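Local coordinates for protein interleukin-2 receptor subunit beta (Mus musculus, PDB 6DG5) that acts as the beta subunit of the interleukin-2 receptor and probably passes on the cytokine's growth signal and takes part in receptor endocytosis, at residues B[125-130]-B[140-145]; B[151-156]-B[178-183]. All coordinates share one frame; numbering follows the deposited sequence.

Both interactions lie in the fibronectin type-III domain of the extracellular part of the receptor, and their centres are about 15 Å apart. Both segments of interaction 1 come earlier in the chain than those of interaction 2. Interaction 1 joins the two facing sheets of the domain. Interaction 2 lays the loop between strands 140-148 and 157-161 on strand 178-187. Strand 140-148, used by interaction 1, lies next to strand 178-187 in one sheet. The two interactions also touch directly, with a probable hydrogen bond of 2.8 Å from Arg145 NH2 to Gln182 OE1. Interaction 1 fills the inside of the sandwich; interaction 2 lies on the outer side of the same sheet, next to the WSXWS motif.

Interaction 1: residues B[125-130]-B[140-145]; sequences ISWKVS and LEFEAR
Trp127 and Phe142 form a buried apolar contact between the two sheets of the fibronectin type-III sandwich, with Val129 beside them. The strands belong to different sheets, and the contact is made by side chains. The CA atoms of Trp127 and Phe142 are 10.4 Å apart. The Trp127 CG sits between the backbone N and the carbonyl carbon (chi1 56°), and the indole reaches toward the facing sheet. Its pyrrole side meets the phenyl ring. NE1 lies over one face of Phe142, offset toward the rim, and is 3.3 Å from Phe142 CD1. The two rings are oblique, with planes at 56° and centroids of the indole five-membered ring and the phenyl ring 4.8 Å apart. The two side chains run past one another in opposing senses.

Val129 meets the phenyl ring at its edge. Its CG1 lies near the ring plane, 3.7 Å from Phe142 CE1. Phe142 thus has the indole NE1 over one face and a methyl group at its edge. Side chains meeting in this way between the sheets form part of the hydrophobic core of the sandwich. Around the contact, Trp127 also packs on Leu113 of strand 111-118 and Val183 of strand 178-187, while Phe142 rests on Leu161 of strand 157-161 and Val185 of strand 178-187.

Interaction 2: residues B[151-156]-B[178-183]; sequences HSWEDA and SYEVQV
Trp153 is the residue of the loop 151-156 that meets Glu180, Val181 and Gln182, in residues 178-183 of strand 178-187. Just before it, Ser152 shapes the loop. Its OG accepts from Glu154 N at 3.2 Å, which makes an ST turn.

Trp153 follows, and its CB is directed toward the strand. CG stands anti to the carbonyl carbon (chi1 -79°), and the benzene end of the indole leads. Its outermost atom CH2 is 3.7 Å from Glu180 CB, and the two side chains cross at about a right angle. Trp153 CH2 also lies obliquely against Glu180 O, a contact of 3.2 Å. Val181 N lies at the ring edge, near its plane. Gln182 covers one face; Glu180 CB is on the opposite side of the ring plane. Gln182 CG makes a CH-pi contact 4.1 Å from the centroid of the six-membered ring of Trp153. The Gln182 amide plane is turned 31° from the indole, and OE1 stands 3.5 Å above the ring plane, over its centre.

The alternation of Arg147 and Arg145 with Trp153 and Trp198 is consistent with the stacked tryptophan-arginine array of type I cytokine receptors. Arg147 makes a cation-pi contact with Trp153 and a salt bridge with Glu180, and Arg145 makes a cation-pi contact with Trp198 of the WSXWS motif. Arg145 is also the partner of Gln182 OE1, and Gln182 NE2 donates to Ser199 O of that motif. Gln182 also touches a mannose of the protein's own glycan. With an alanine in place of Trp153, Arg147 would probably lose this cation-pi contact, and Glu180 and Gln182 the indole between them.

Ala156 N gives a weak bond to the carbonyl O of Trp153, and Ala156 packs on Arg147.

Interaction 1: residues B[125-130]-B[140-145]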
loop_
_atom_site.group_PDB
_atom_site.type_symbol
_atom_site.label_atom_id
_atom_site.label_comp_id
_atom_site.label_asym_id
_atom_site.label_seq_id
_atom_site.Cartn_x
_atom_site.Cartn_y
_atom_site.Cartn_z
ATOM N N ILE B 125 -20.931 12.587 -4.741
ATOM C CA ILE B 125 -19.945 13.458 -5.370
ATOM C C ILE B 125 -18.650 12.679 -5.558
ATOM O O ILE B 125 -18.164 12.045 -4.616
ATOM C CB ILE B 125 -19.702 14.722 -4.527
ATOM C CG1 ILE B 125 -20.964 15.587 -4.495
ATOM C CG2 ILE B 125 -18.511 15.509 -5.060
ATOM C CD1 ILE B 125 -21.129 16.374 -3.213
ATOM N N SER B 126 -18.083 12.744 -6.761
ATOM C CA SER B 126 -16.864 12.023 -7.109
ATOM C C SER B 126 -15.706 12.995 -7.305
ATOM O O SER B 126 -15.895 14.206 -7.430
ATOM C CB SER B 126 -17.066 11.188 -8.378
ATOM O OG SER B 126 -18.089 10.229 -8.198
ATOM N N TRP B 127 -14.492 12.443 -7.330
ATOM C CA TRP B 127 -13.296 13.234 -7.584
ATOM C C TRP B 127 -12.150 12.313 -7.981
ATOM O O TRP B 127 -12.013 11.214 -7.438
ATOM C CB TRP B 127 -12.897 14.075 -6.364
ATOM C CG TRP B 127 -12.688 13.292 -5.105
ATOM C CD1 TRP B 127 -11.550 12.644 -4.720
ATOM C CD2 TRP B 127 -13.640 13.092 -4.053
ATOM N NE1 TRP B 127 -11.738 12.047 -3.497
ATOM C CE2 TRP B 127 -13.012 12.308 -3.065
ATOM C CE3 TRP B 127 -14.962 13.497 -3.852
ATOM C CZ2 TRP B 127 -13.662 11.919 -1.897
ATOM C CZ3 TRP B 127 -15.606 13.111 -2.691
ATOM C CH2 TRP B 127 -14.955 12.330 -1.727
ATOM N N LYS B 128 -11.340 12.772 -8.929
ATOM C CA LYS B 128 -10.171 12.051 -9.405
ATOM C C LYS B 128 -8.901 12.652 -8.812
ATOM O O LYS B 128 -8.878 13.804 -8.371
ATOM C CB LYS B 128 -10.101 12.084 -10.935
ATOM C CG LYS B 128 -11.265 11.398 -11.644
ATOM C CD LYS B 128 -11.135 11.528 -13.157
ATOM C CE LYS B 128 -12.081 10.589 -13.895
ATOM N NZ LYS B 128 -13.514 10.917 -13.663
ATOM N N VAL B 129 -7.834 11.854 -8.809
ATOM C CA VAL B 129 -6.554 12.268 -8.247
ATOM C C VAL B 129 -5.458 12.084 -9.286
ATOM O O VAL B 129 -5.568 11.256 -10.196
ATOM C CB VAL B 129 -6.211 11.489 -6.959
ATOM C CG1 VAL B 129 -7.169 11.871 -5.843
ATOM C CG2 VAL B 129 -6.256 9.997 -7.221
ATOM N N SER B 130 -4.392 12.869 -9.143
ATOM C CA SER B 130 -3.263 12.830 -10.060
ATOM C C SER B 130 -1.962 12.935 -9.278
ATOM O O SER B 130 -1.934 13.412 -8.141
ATOM C CB SER B 130 -3.336 13.958 -11.100
ATOM O OG SER B 130 -4.402 13.755 -12.009
ATOM N N LEU B 140 -3.876 6.254 0.697
ATOM C CA LEU B 140 -4.581 7.498 0.422
ATOM C C LEU B 140 -5.665 7.753 1.459
ATOM O O LEU B 140 -6.318 6.827 1.947
ATOM C CB LEU B 140 -5.194 7.465 -0.977
ATOM C CG LEU B 140 -4.221 7.672 -2.136
ATOM C CD1 LEU B 140 -4.923 7.469 -3.468
ATOM C CD2 LEU B 140 -3.592 9.052 -2.060
ATOM N N GLU B 141 -5.853 9.027 1.792
ATOM C CA GLU B 141 -6.839 9.459 2.769
ATOM C C GLU B 141 -7.457 10.755 2.270
ATOM O O GLU B 141 -6.768 11.579 1.665
ATOM C CB GLU B 141 -6.200 9.664 4.146
ATOM C CG GLU B 141 -7.154 9.539 5.316
ATOM C CD GLU B 141 -6.427 9.469 6.645
ATOM O OE1 GLU B 141 -5.857 10.498 7.066
ATOM O OE2 GLU B 141 -6.412 8.381 7.258
ATOM N N PHE B 142 -8.751 10.936 2.521
ATOM C CA PHE B 142 -9.470 12.081 1.988
ATOM C C PHE B 142 -10.238 12.797 3.086
ATOM O O PHE B 142 -10.754 12.165 4.015
ATOM C CB PHE B 142 -10.431 11.661 0.874
ATOM C CG PHE B 142 -9.740 11.138 -0.349
ATOM C CD1 PHE B 142 -9.286 12.006 -1.324
ATOM C CD2 PHE B 142 -9.544 9.778 -0.522
ATOM C CE1 PHE B 142 -8.651 11.532 -2.452
ATOM C CE2 PHE B 142 -8.909 9.296 -1.648
ATOM C CZ PHE B 142 -8.460 10.175 -2.615
ATOM N N GLU B 143 -10.306 14.121 2.967
ATOM C CA GLU B 143 -11.079 14.971 3.862
ATOM C C GLU B 143 -11.842 15.976 3.015
ATOM O O GLU B 143 -11.240 16.691 2.205
ATOM C CB GLU B 143 -10.177 15.696 4.867
ATOM C CG GLU B 143 -10.400 15.308 6.320
ATOM C CD GLU B 143 -9.669 16.226 7.284
ATOM O OE1 GLU B 143 -9.230 17.313 6.853
ATOM O OE2 GLU B 143 -9.533 15.859 8.471
ATOM N N ALA B 144 -13.159 16.025 3.193
ATOM C CA ALA B 144 -14.012 16.966 2.485
ATOM C C ALA B 144 -14.734 17.861 3.482
ATOM O O ALA B 144 -14.957 17.478 4.636
ATOM C CB ALA B 144 -15.031 16.239 1.596
ATOM N N ARG B 145 -15.097 19.061 3.037
ATOM C CA ARG B 145 -15.872 19.978 3.861
ATOM C C ARG B 145 -17.049 20.523 3.065
ATOM O O ARG B 145 -16.884 20.979 1.929
ATOM C CB ARG B 145 -15.007 21.125 4.405
ATOM C CG ARG B 145 -14.284 21.977 3.375
ATOM C CD ARG B 145 -13.477 23.054 4.084
ATOM N NE ARG B 145 -12.760 23.934 3.167
ATOM C CZ ARG B 145 -11.995 24.947 3.561
ATOM N NH1 ARG B 145 -11.849 25.203 4.854
ATOM N NH2 ARG B 145 -11.375 25.704 2.668
#

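Interaction 2: residues B[151-156]-B[178-183]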
loop_
_atom_site.group_PDB
_atom_site.type_symbol
_atom_site.label_atom_id
_atom_site.label_comp_id
_atom_site.label_asym_id
_atom_site.label_seq_id
_atom_site.Cartn_x
_atom_site.Cartn_y
_atom_site.Cartn_z
ATOM N N HIS B 151 -22.214 31.026 3.616
ATOM C CA HIS B 151 -21.527 30.806 4.878
ATOM C C HIS B 151 -20.023 30.673 4.638
ATOM O O HIS B 151 -19.532 30.801 3.513
ATOM C CB HIS B 151 -22.093 29.574 5.580
ATOM C CG HIS B 151 -23.529 29.711 5.980
ATOM N ND1 HIS B 151 -24.497 30.201 5.129
ATOM C CD2 HIS B 151 -24.164 29.411 7.137
ATOM C CE1 HIS B 151 -25.665 30.201 5.747
ATOM N NE2 HIS B 151 -25.491 29.726 6.966
ATOM N N SER B 152 -19.279 30.415 5.708
ATOM C CA SER B 152 -17.824 30.406 5.666
ATOM C C SER B 152 -17.285 28.983 5.575
ATOM O O SER B 152 -17.933 28.019 5.986
ATOM C CB SER B 152 -17.247 31.099 6.904
ATOM O OG SER B 152 -15.840 30.951 6.959
ATOM N N TRP B 153 -16.070 28.867 5.025
ATOM C CA TRP B 153 -15.402 27.571 4.955
ATOM C C TRP B 153 -14.895 27.124 6.318
ATOM O O TRP B 153 -14.787 25.918 6.571
ATOM C CB TRP B 153 -14.246 27.615 3.955
ATOM C CG TRP B 153 -14.678 27.502 2.520
ATOM C CD1 TRP B 153 -14.504 28.430 1.534
ATOM C CD2 TRP B 153 -15.358 26.395 1.914
ATOM N NE1 TRP B 153 -15.029 27.967 0.351
ATOM C CE2 TRP B 153 -15.560 26.721 0.558
ATOM C CE3 TRP B 153 -15.814 25.161 2.387
ATOM C CZ2 TRP B 153 -16.198 25.856 -0.331
ATOM C CZ3 TRP B 153 -16.446 24.305 1.504
ATOM C CH2 TRP B 153 -16.632 24.657 0.162
ATOM N N GLU B 154 -14.574 28.070 7.202
ATOM C CA GLU B 154 -14.214 27.710 8.567
ATOM C C GLU B 154 -15.438 27.288 9.367
ATOM O O GLU B 154 -15.315 26.514 10.323
ATOM C CB GLU B 154 -13.505 28.878 9.255
ATOM C CG GLU B 154 -12.542 29.643 8.353
ATOM C CD GLU B 154 -11.408 28.782 7.827
ATOM O OE1 GLU B 154 -11.004 27.833 8.533
ATOM O OE2 GLU B 154 -10.919 29.059 6.710
ATOM N N ASP B 155 -16.618 27.784 8.987
ATOM C CA ASP B 155 -17.865 27.351 9.600
ATOM C C ASP B 155 -18.293 25.980 9.096
ATOM O O ASP B 155 -19.147 25.339 9.719
ATOM C CB ASP B 155 -18.957 28.387 9.312
ATOM C CG ASP B 155 -20.087 28.360 10.326
ATOM O OD1 ASP B 155 -20.069 27.491 11.225
ATOM O OD2 ASP B 155 -20.990 29.220 10.218
ATOM N N ALA B 156 -17.709 25.515 7.994
ATOM C CA ALA B 156 -18.159 24.297 7.336
ATOM C C ALA B 156 -17.817 23.055 8.159
ATOM O O ALA B 156 -16.946 23.066 9.034
ATOM C CB ALA B 156 -17.542 24.181 5.943
ATOM N N SER B 178 -28.474 25.204 -1.691
ATOM C CA SER B 178 -27.218 25.210 -2.430
ATOM C C SER B 178 -26.042 25.005 -1.481
ATOM O O SER B 178 -25.938 25.686 -0.456
ATOM C CB SER B 178 -27.050 26.523 -3.196
ATOM O OG SER B 178 -28.107 26.716 -4.118
ATOM N N TYR B 179 -25.155 24.079 -1.838
ATOM C CA TYR B 179 -23.985 23.750 -1.040
ATOM C C TYR B 179 -22.717 23.921 -1.866
ATOM O O TYR B 179 -22.753 23.989 -3.097
ATOM C CB TYR B 179 -24.052 22.310 -0.513
ATOM C CG TYR B 179 -25.289 21.976 0.290
ATOM C CD1 TYR B 179 -26.457 21.560 -0.337
ATOM C CD2 TYR B 179 -25.282 22.055 1.677
ATOM C CE1 TYR B 179 -27.585 21.243 0.393
ATOM C CE2 TYR B 179 -26.406 21.737 2.416
ATOM C CZ TYR B 179 -27.554 21.335 1.769
ATOM O OH TYR B 179 -28.673 21.021 2.505
ATOM N N GLU B 180 -21.585 23.971 -1.164
ATOM C CA GLU B 180 -20.265 24.038 -1.776
ATOM C C GLU B 180 -19.353 23.055 -1.056
ATOM O O GLU B 180 -19.395 22.946 0.173
ATOM C CB GLU B 180 -19.689 25.460 -1.707
ATOM C CG GLU B 180 -18.947 25.908 -2.962
ATOM C CD GLU B 180 -18.639 27.399 -2.957
ATOM O OE1 GLU B 180 -19.136 28.110 -2.058
ATOM O OE2 GLU B 180 -17.898 27.860 -3.854
ATOM N N VAL B 181 -18.539 22.331 -1.821
ATOM C CA VAL B 181 -17.751 21.222 -1.290
ATOM C C VAL B 181 -16.322 21.305 -1.811
ATOM O O VAL B 181 -16.097 21.549 -3.002
ATOM C CB VAL B 181 -18.387 19.862 -1.656
ATOM C CG1 VAL B 181 -17.376 18.737 -1.510
ATOM C CG2 VAL B 181 -19.594 19.594 -0.775
ATOM N N GLN B 182 -15.358 21.101 -0.911
ATOM C CA GLN B 182 -13.952 20.975 -1.255
ATOM C C GLN B 182 -13.404 19.696 -0.640
ATOM O O GLN B 182 -13.812 19.297 0.453
ATOM C CB GLN B 182 -13.129 22.165 -0.751
ATOM C CG GLN B 182 -13.419 23.480 -1.446
ATOM C CD GLN B 182 -12.495 24.589 -0.977
ATOM O OE1 GLN B 182 -12.483 24.947 0.201
ATOM N NE2 GLN B 182 -11.705 25.129 -1.898
ATOM N N VAL B 183 -12.466 19.059 -1.346
ATOM C CA VAL B 183 -11.853 17.811 -0.905
ATOM C C VAL B 183 -10.339 17.965 -0.932
ATOM O O VAL B 183 -9.795 18.783 -1.679
ATOM C CB VAL B 183 -12.300 16.615 -1.778
ATOM C CG1 VAL B 183 -12.085 15.305 -1.044
ATOM C CG2 VAL B 183 -13.759 16.762 -2.192
#